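Local coordinates for protein Asp (Solanum tuberosum, PDB 3RFI) that forms the saposin-like domain of a potato aspartic protease and, as in related saposin-like proteins, probably takes part in interactions with membranes, at residues A[11-15]-A[16-20]; A[74-77]-A[78-82]; A[84-87]-A[88-91]. All blocks are in the same frame, centred on the assembly; numbering follows the deposited sequence.

Contact 1: A[11-15]-A[16-20]; sequences CKTIV and SQYGE
Lys12 to Gly19 form one run of helix in which the short axes of 11-15 and 16-20 lie 49° apart, consistent with the wider, pi-type turn at 16-18. The backbone bonds record the change step by step. Ser16 N meets Lys12 O almost straight, at 171° about the hydrogen; the next bonds, from Gln17 N to Thr13 O and from Tyr18 N to Ile14 O, are progressively more bent, and the one from Gly19 N to Val15 O, 3.0 Å long, is weak. Ser16 gives Lys12 O a second donor: its OG, rotated between the backbone N and the carbonyl carbon (chi1 66°), turns back along the helix and bonds that oxygen at 3.1 Å, tilted from the carbonyl plane. A small hydroxyl suits this place, since it can pair with the main chain one turn earlier. Thr13 and Gln17 run side by side, pointing the same way, with Thr13 CG2 3.5 Å from Gln17 NE2; the Thr13 hydroxyl, OG1, hydrogen-bonds Met9 O. Tyr18 turns the edge of its ring to the preceding turn, near Thr13 O and Ile14 CA, while Ile14 CD1 lies 4.2 Å from Tyr18 CD1. At Gly19 a side-chain carbon would run into Val15 O, so glycine fits the distorted turn. Val15 packs on Val100, and Cys11 is joined to Cys104 by a disulfide, so helix 6-29 is tied to helix 90-104 in the disulfide-linked helical pairing of the saposin-like fold.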
loop_
_atom_site.group_PDB
_atom_site.type_symbol
_atom_site.label_atom_id
_atom_site.label_comp_id
_atom_site.label_asym_id
_atom_site.label_seq_id
_atom_site.Cartn_x
_atom_site.Cartn_y
_atom_site.Cartn_z
ATOM N N CYS A 11 -10.717 8.241 -12.737
ATOM C CA CYS A 11 -9.713 8.327 -11.696
ATOM C C CYS A 11 -10.327 8.817 -10.390
ATOM O O CYS A 11 -10.122 8.215 -9.356
ATOM C CB CYS A 11 -8.608 9.325 -12.113
ATOM S SG CYS A 11 -7.184 9.260 -10.982
ATOM N N LYS A 12 -11.079 9.912 -10.461
ATOM C CA LYS A 12 -11.745 10.434 -9.265
ATOM C C LYS A 12 -12.751 9.501 -8.654
ATOM O O LYS A 12 -12.859 9.442 -7.427
ATOM C CB LYS A 12 -12.342 11.812 -9.491
ATOM C CG LYS A 12 -11.256 12.888 -9.521
ATOM C CD LYS A 12 -11.895 14.253 -9.750
ATOM C CE LYS A 12 -10.934 15.225 -10.403
ATOM N NZ LYS A 12 -11.655 16.362 -11.088
ATOM N N THR A 13 -13.437 8.745 -9.497
ATOM C CA THR A 13 -14.374 7.741 -9.018
ATOM C C THR A 13 -13.634 6.666 -8.265
ATOM O O THR A 13 -14.042 6.270 -7.171
ATOM C CB THR A 13 -15.170 7.149 -10.162
ATOM O OG1 THR A 13 -15.961 8.216 -10.709
ATOM C CG2 THR A 13 -16.129 6.035 -9.664
ATOM N N ILE A 14 -12.506 6.224 -8.833
ATOM C CA ILE A 14 -11.691 5.284 -8.126
ATOM C C ILE A 14 -11.373 5.826 -6.723
ATOM O O ILE A 14 -11.557 5.129 -5.727
ATOM C CB ILE A 14 -10.351 4.986 -8.880
ATOM C CG1 ILE A 14 -10.586 4.114 -10.121
ATOM C CG2 ILE A 14 -9.295 4.414 -7.914
ATOM C CD1 ILE A 14 -11.117 2.672 -9.855
ATOM N N VAL A 15 -10.843 7.042 -6.634
ATOM C CA VAL A 15 -10.430 7.519 -5.322
ATOM C C VAL A 15 -11.652 7.650 -4.374
ATOM O O VAL A 15 -11.627 7.142 -3.239
ATOM C CB VAL A 15 -9.627 8.864 -5.418
ATOM C CG1 VAL A 15 -9.191 9.345 -4.021
ATOM C CG2 VAL A 15 -8.399 8.704 -6.322
ATOM N N SER A 16 -12.693 8.327 -4.821
ATOM C CA SER A 16 -13.833 8.636 -3.939
ATOM C C SER A 16 -14.606 7.375 -3.590
ATOM O O SER A 16 -14.920 7.175 -2.435
ATOM C CB SER A 16 -14.759 9.669 -4.557
ATOM O OG SER A 16 -15.361 9.130 -5.706
ATOM N N GLN A 17 -14.877 6.527 -4.585
ATOM C CA GLN A 17 -15.705 5.333 -4.375
ATOM C C GLN A 17 -14.940 4.100 -3.968
ATOM O O GLN A 17 -15.490 3.249 -3.288
ATOM C CB GLN A 17 -16.510 5.003 -5.617
ATOM C CG GLN A 17 -17.497 6.076 -5.852
ATOM C CD GLN A 17 -18.575 5.601 -6.723
ATOM O OE1 GLN A 17 -19.057 4.468 -6.567
ATOM N NE2 GLN A 17 -18.982 6.449 -7.674
ATOM N N TYR A 18 -13.692 4.000 -4.387
ATOM C CA TYR A 18 -12.951 2.765 -4.186
ATOM C C TYR A 18 -11.617 2.966 -3.490
ATOM O O TYR A 18 -10.918 2.008 -3.250
ATOM C CB TYR A 18 -12.627 2.098 -5.537
ATOM C CG TYR A 18 -13.847 1.688 -6.293
ATOM C CD1 TYR A 18 -14.418 2.541 -7.213
ATOM C CD2 TYR A 18 -14.426 0.443 -6.080
ATOM C CE1 TYR A 18 -15.545 2.181 -7.950
ATOM C CE2 TYR A 18 -15.542 0.066 -6.786
ATOM C CZ TYR A 18 -16.093 0.920 -7.725
ATOM O OH TYR A 18 -17.182 0.541 -8.448
ATOM N N GLY A 19 -11.280 4.204 -3.146
ATOM C CA GLY A 19 -9.865 4.501 -2.788
ATOM C C GLY A 19 -9.466 3.820 -1.499
ATOM O O GLY A 19 -8.410 3.210 -1.425
ATOM N N GLU A 20 -10.273 3.945 -0.461
ATOM C CA GLU A 20 -9.945 3.303 0.803
ATOM C C GLU A 20 -9.910 1.796 0.630
ATOM O O GLU A 20 -9.046 1.120 1.194
ATOM C CB GLU A 20 -10.946 3.656 1.913
ATOM C CG GLU A 20 -10.833 5.059 2.351
ATOM C CD GLU A 20 -11.445 5.273 3.701
ATOM O OE1 GLU A 20 -12.221 4.387 4.138
ATOM O OE2 GLU A 20 -11.144 6.327 4.316
#

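Contact 2: A[74-77]-A[78-82]; sequences TACE and MAVVW
Four consecutive backbone bonds link 74-77 to 78-82, each from an N-H to the carbonyl four residues earlier, as regular alpha helix requires. Ala79 N reaches Ala75 O at 2.8 Å and Val80 N reaches Cys76 O at 2.9 Å; Met78 N bonds Thr74 O, and Val81 N points at Glu77 O almost exactly in line, at 178°. Thr74 OG1 turns instead to Ala70 O, weakly, one turn back. This is helix 71-87 of the saposin-like fold, and Cys76 fastens it through a disulfide to Cys36 in helix 32-38. With its SG anti to the backbone N (chi1 -178°), Cys76 reaches out from the helix to that partner, and one turn on Val80 CG2 lies 4.4 Å from Cys76 SG. The same methyl also rests 3.4 Å from Cys76 O, alongside the backbone bond of its own residue. A branched, apolar valine suits this buried place, where its side chain further touches Pro32, Cys36 and Val30. Val81, more exposed, sets CG2 3.2 Å from Glu77 O and rests its side chain on Pro32. Ala79 brings just a methyl, CB standing 3.5 Å from Ala75 O.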
loop_
_atom_site.group_PDB
_atom_site.type_symbol
_atom_site.label_atom_id
_atom_site.label_comp_id
_atom_site.label_asym_id
_atom_site.label_seq_id
_atom_site.Cartn_x
_atom_site.Cartn_y
_atom_site.Cartn_z
ATOM N N THR A 74 12.891 -13.723 10.571
ATOM C CA THR A 74 11.817 -13.444 11.493
ATOM C C THR A 74 11.736 -11.935 11.805
ATOM O O THR A 74 10.658 -11.376 11.872
ATOM C CB THR A 74 12.053 -14.245 12.774
ATOM O OG1 THR A 74 12.316 -15.602 12.408
ATOM C CG2 THR A 74 10.841 -14.198 13.678
ATOM N N ALA A 75 12.879 -11.287 12.011
ATOM C CA ALA A 75 12.877 -9.840 12.299
ATOM C C ALA A 75 12.415 -9.060 11.093
ATOM O O ALA A 75 11.656 -8.085 11.228
ATOM C CB ALA A 75 14.317 -9.370 12.779
ATOM N N CYS A 76 12.834 -9.472 9.911
ATOM C CA CYS A 76 12.397 -8.803 8.729
ATOM C C CYS A 76 10.865 -8.917 8.644
ATOM O O CYS A 76 10.195 -7.961 8.268
ATOM C CB CYS A 76 12.988 -9.516 7.487
ATOM S SG CYS A 76 12.546 -8.737 5.919
ATOM N N GLU A 77 10.321 -10.113 8.833
ATOM C CA GLU A 77 8.892 -10.265 8.655
ATOM C C GLU A 77 8.128 -9.403 9.709
ATOM O O GLU A 77 7.124 -8.798 9.381
ATOM C CB GLU A 77 8.502 -11.706 8.867
ATOM C CG GLU A 77 8.816 -12.496 7.553
ATOM C CD GLU A 77 8.709 -13.984 7.682
ATOM O OE1 GLU A 77 8.619 -14.630 6.619
ATOM O OE2 GLU A 77 8.767 -14.517 8.805
ATOM N N MET A 78 8.637 -9.359 10.923
ATOM C CA MET A 78 8.076 -8.477 11.974
ATOM C C MET A 78 8.139 -7.050 11.530
ATOM O O MET A 78 7.130 -6.347 11.682
ATOM C CB MET A 78 8.834 -8.618 13.286
ATOM C CG MET A 78 8.397 -9.719 14.176
ATOM S SD MET A 78 9.520 -10.103 15.524
ATOM C CE MET A 78 10.575 -8.671 15.517
ATOM N N ALA A 79 9.278 -6.618 10.951
ATOM C CA ALA A 79 9.386 -5.274 10.450
ATOM C C ALA A 79 8.341 -5.005 9.348
ATOM O O ALA A 79 7.765 -3.939 9.367
ATOM C CB ALA A 79 10.786 -4.921 9.967
ATOM N N VAL A 80 8.133 -5.933 8.402
ATOM C CA VAL A 80 7.151 -5.747 7.320
ATOM C C VAL A 80 5.732 -5.686 7.887
ATOM O O VAL A 80 4.954 -4.839 7.489
ATOM C CB VAL A 80 7.239 -6.810 6.199
ATOM C CG1 VAL A 80 6.109 -6.634 5.131
ATOM C CG2 VAL A 80 8.653 -6.674 5.502
ATOM N N VAL A 81 5.391 -6.590 8.793
ATOM C CA VAL A 81 4.081 -6.468 9.476
ATOM C C VAL A 81 3.919 -5.069 10.128
ATOM O O VAL A 81 2.868 -4.441 10.056
ATOM C CB VAL A 81 3.985 -7.565 10.570
ATOM C CG1 VAL A 81 2.791 -7.293 11.510
ATOM C CG2 VAL A 81 3.945 -8.913 9.904
ATOM N N TRP A 82 4.949 -4.573 10.766
ATOM C CA TRP A 82 4.819 -3.234 11.324
ATOM C C TRP A 82 4.744 -2.149 10.264
ATOM O O TRP A 82 4.077 -1.139 10.498
ATOM C CB TRP A 82 5.943 -2.972 12.279
ATOM C CG TRP A 82 5.729 -3.697 13.565
ATOM C CD1 TRP A 82 4.507 -4.064 14.117
ATOM C CD2 TRP A 82 6.723 -4.080 14.501
ATOM N NE1 TRP A 82 4.711 -4.630 15.345
ATOM C CE2 TRP A 82 6.059 -4.670 15.602
ATOM C CE3 TRP A 82 8.131 -4.006 14.515
ATOM C CZ2 TRP A 82 6.742 -5.154 16.708
ATOM C CZ3 TRP A 82 8.807 -4.437 15.639
ATOM C CH2 TRP A 82 8.115 -5.047 16.707
#

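Contact 3: A[84-87]-A[88-91]; sequences QNQL and KQEG
Asn85, Lys88 and Gln89 meet in a local contact at the turn that leads from helix 71-87 to helix 90-104. The backbone shortens its reach here: Lys88 N keeps a weak bond to Gln84 O but also bonds Asn85 O at 3.1 Å, and Gln89 N, at the N-cap position of the next helix, bonds Gln86 O at 3.0 Å, both spanning three residues. Asn85 O is gripped from two sides, since Lys88 N arrives above one face of its carbonyl plane and Gln89 NE2 above the other, the latter at 3.1 Å. Gln89 manages this because its chain bends at chi2 (-58°), folding the amide back over the turn it has just left. Lys88 doubles back too: its methylene chain, bent at chi3, slants across Asn85 and delivers NZ to Asn85 OD1 at 2.6 Å, in the carbonyl plane and on a lone pair. Its flexible chain suits lysine to such a reach. With an alanine in place of Asn85, the Lys88 ammonium would probably lose this acceptor and its chain would be freer to swing. Around the turn, Leu87 O accepts from Trp23 NE1 and Gln86 OE1 pairs with Thr92 OG1. The chemistry implies that side-chain donors join backbone N-H groups in serving carbonyl oxygens where the helical pattern gives out, and that an amide oxygen probably tempers a lysine charge at the surface.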
loop_
_atom_site.group_PDB
_atom_site.type_symbol
_atom_site.label_atom_id
_atom_site.label_comp_id
_atom_site.label_asym_id
_atom_site.label_seq_id
_atom_site.Cartn_x
_atom_site.Cartn_y
_atom_site.Cartn_z
ATOM N N GLN A 84 3.278 -2.541 7.386
ATOM C CA GLN A 84 1.893 -2.615 6.941
ATOM C C GLN A 84 0.981 -1.940 7.917
ATOM O O GLN A 84 -0.008 -1.356 7.496
ATOM C CB GLN A 84 1.421 -4.047 6.819
ATOM C CG GLN A 84 2.025 -4.767 5.563
ATOM C CD GLN A 84 1.696 -6.260 5.594
ATOM O OE1 GLN A 84 2.366 -7.011 6.295
ATOM N NE2 GLN A 84 0.612 -6.678 4.898
ATOM N N ASN A 85 1.285 -2.080 9.203
ATOM C CA ASN A 85 0.421 -1.440 10.202
ATOM C C ASN A 85 0.535 0.083 10.124
ATOM O O ASN A 85 -0.509 0.755 10.282
ATOM C CB ASN A 85 0.750 -1.872 11.610
ATOM C CG ASN A 85 -0.412 -1.667 12.534
ATOM O OD1 ASN A 85 -1.419 -2.311 12.389
ATOM N ND2 ASN A 85 -0.264 -0.773 13.521
ATOM N N GLN A 86 1.739 0.613 9.866
ATOM C CA GLN A 86 1.900 2.053 9.641
ATOM C C GLN A 86 1.053 2.440 8.439
ATOM O O GLN A 86 0.385 3.477 8.429
ATOM C CB GLN A 86 3.354 2.481 9.439
ATOM C CG GLN A 86 3.662 3.930 9.848
ATOM C CD GLN A 86 3.102 4.901 8.940
ATOM O OE1 GLN A 86 2.458 5.894 9.362
ATOM N NE2 GLN A 86 3.308 4.660 7.655
ATOM N N LEU A 87 0.996 1.590 7.439
ATOM C CA LEU A 87 0.309 2.012 6.220
ATOM C C LEU A 87 -1.211 2.084 6.426
ATOM O O LEU A 87 -1.894 2.757 5.651
ATOM C CB LEU A 87 0.641 1.054 5.079
ATOM C CG LEU A 87 2.060 1.174 4.571
ATOM C CD1 LEU A 87 2.154 0.330 3.311
ATOM C CD2 LEU A 87 2.341 2.654 4.284
ATOM N N LYS A 88 -1.706 1.418 7.466
ATOM C CA LYS A 88 -3.144 1.418 7.805
ATOM C C LYS A 88 -3.522 2.704 8.503
ATOM O O LYS A 88 -4.718 2.988 8.687
ATOM C CB LYS A 88 -3.450 0.281 8.806
ATOM C CG LYS A 88 -3.353 -1.129 8.262
ATOM C CD LYS A 88 -3.603 -2.135 9.421
ATOM C CE LYS A 88 -2.671 -3.405 9.375
ATOM N NZ LYS A 88 -2.346 -4.041 10.732
ATOM N N GLN A 89 -2.522 3.447 8.975
ATOM C CA GLN A 89 -2.794 4.579 9.843
ATOM C C GLN A 89 -3.617 5.613 9.072
ATOM O O GLN A 89 -3.436 5.750 7.879
ATOM C CB GLN A 89 -1.508 5.186 10.450
ATOM C CG GLN A 89 -0.651 4.235 11.380
ATOM C CD GLN A 89 -1.391 3.655 12.581
ATOM O OE1 GLN A 89 -2.034 4.396 13.335
ATOM N NE2 GLN A 89 -1.263 2.334 12.803
ATOM N N GLU A 90 -4.550 6.306 9.740
ATOM C CA GLU A 90 -5.407 7.313 9.046
ATOM C C GLU A 90 -4.645 8.353 8.233
ATOM O O GLU A 90 -4.932 8.565 7.055
ATOM C CB GLU A 90 -6.330 8.079 10.032
ATOM C CG GLU A 90 -7.745 7.563 10.148
ATOM C CD GLU A 90 -8.397 7.188 8.809
ATOM O OE1 GLU A 90 -8.721 5.988 8.669
ATOM O OE2 GLU A 90 -8.609 8.055 7.925
ATOM N N GLY A 91 -3.703 9.025 8.894
ATOM C CA GLY A 91 -2.848 9.997 8.245
ATOM C C GLY A 91 -2.221 9.473 6.963
ATOM O O GLY A 91 -2.205 10.157 5.958
#

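The three contacts are met one after another along the chain. Contacts 1 and 2 lie on opposite sides of the chain's centre, their own centres about 30 Å apart and their nearest atoms about 16 Å. In space, contact 3 lies between them, with its centre about 18 Å from that of contact 1 and about 15 Å from that of contact 2. It shares helix 71-87 with contact 2, and its turn leads into helix 90-104, against which the helix of contact 1 packs; nearest atoms of contacts 1 and 3 are about 5 Å apart, without touching. Contacts 1 and 2 each hold a cysteine of a different disulfide, while contact 3 lies at the turn joining helix 71-87 to helix 90-104.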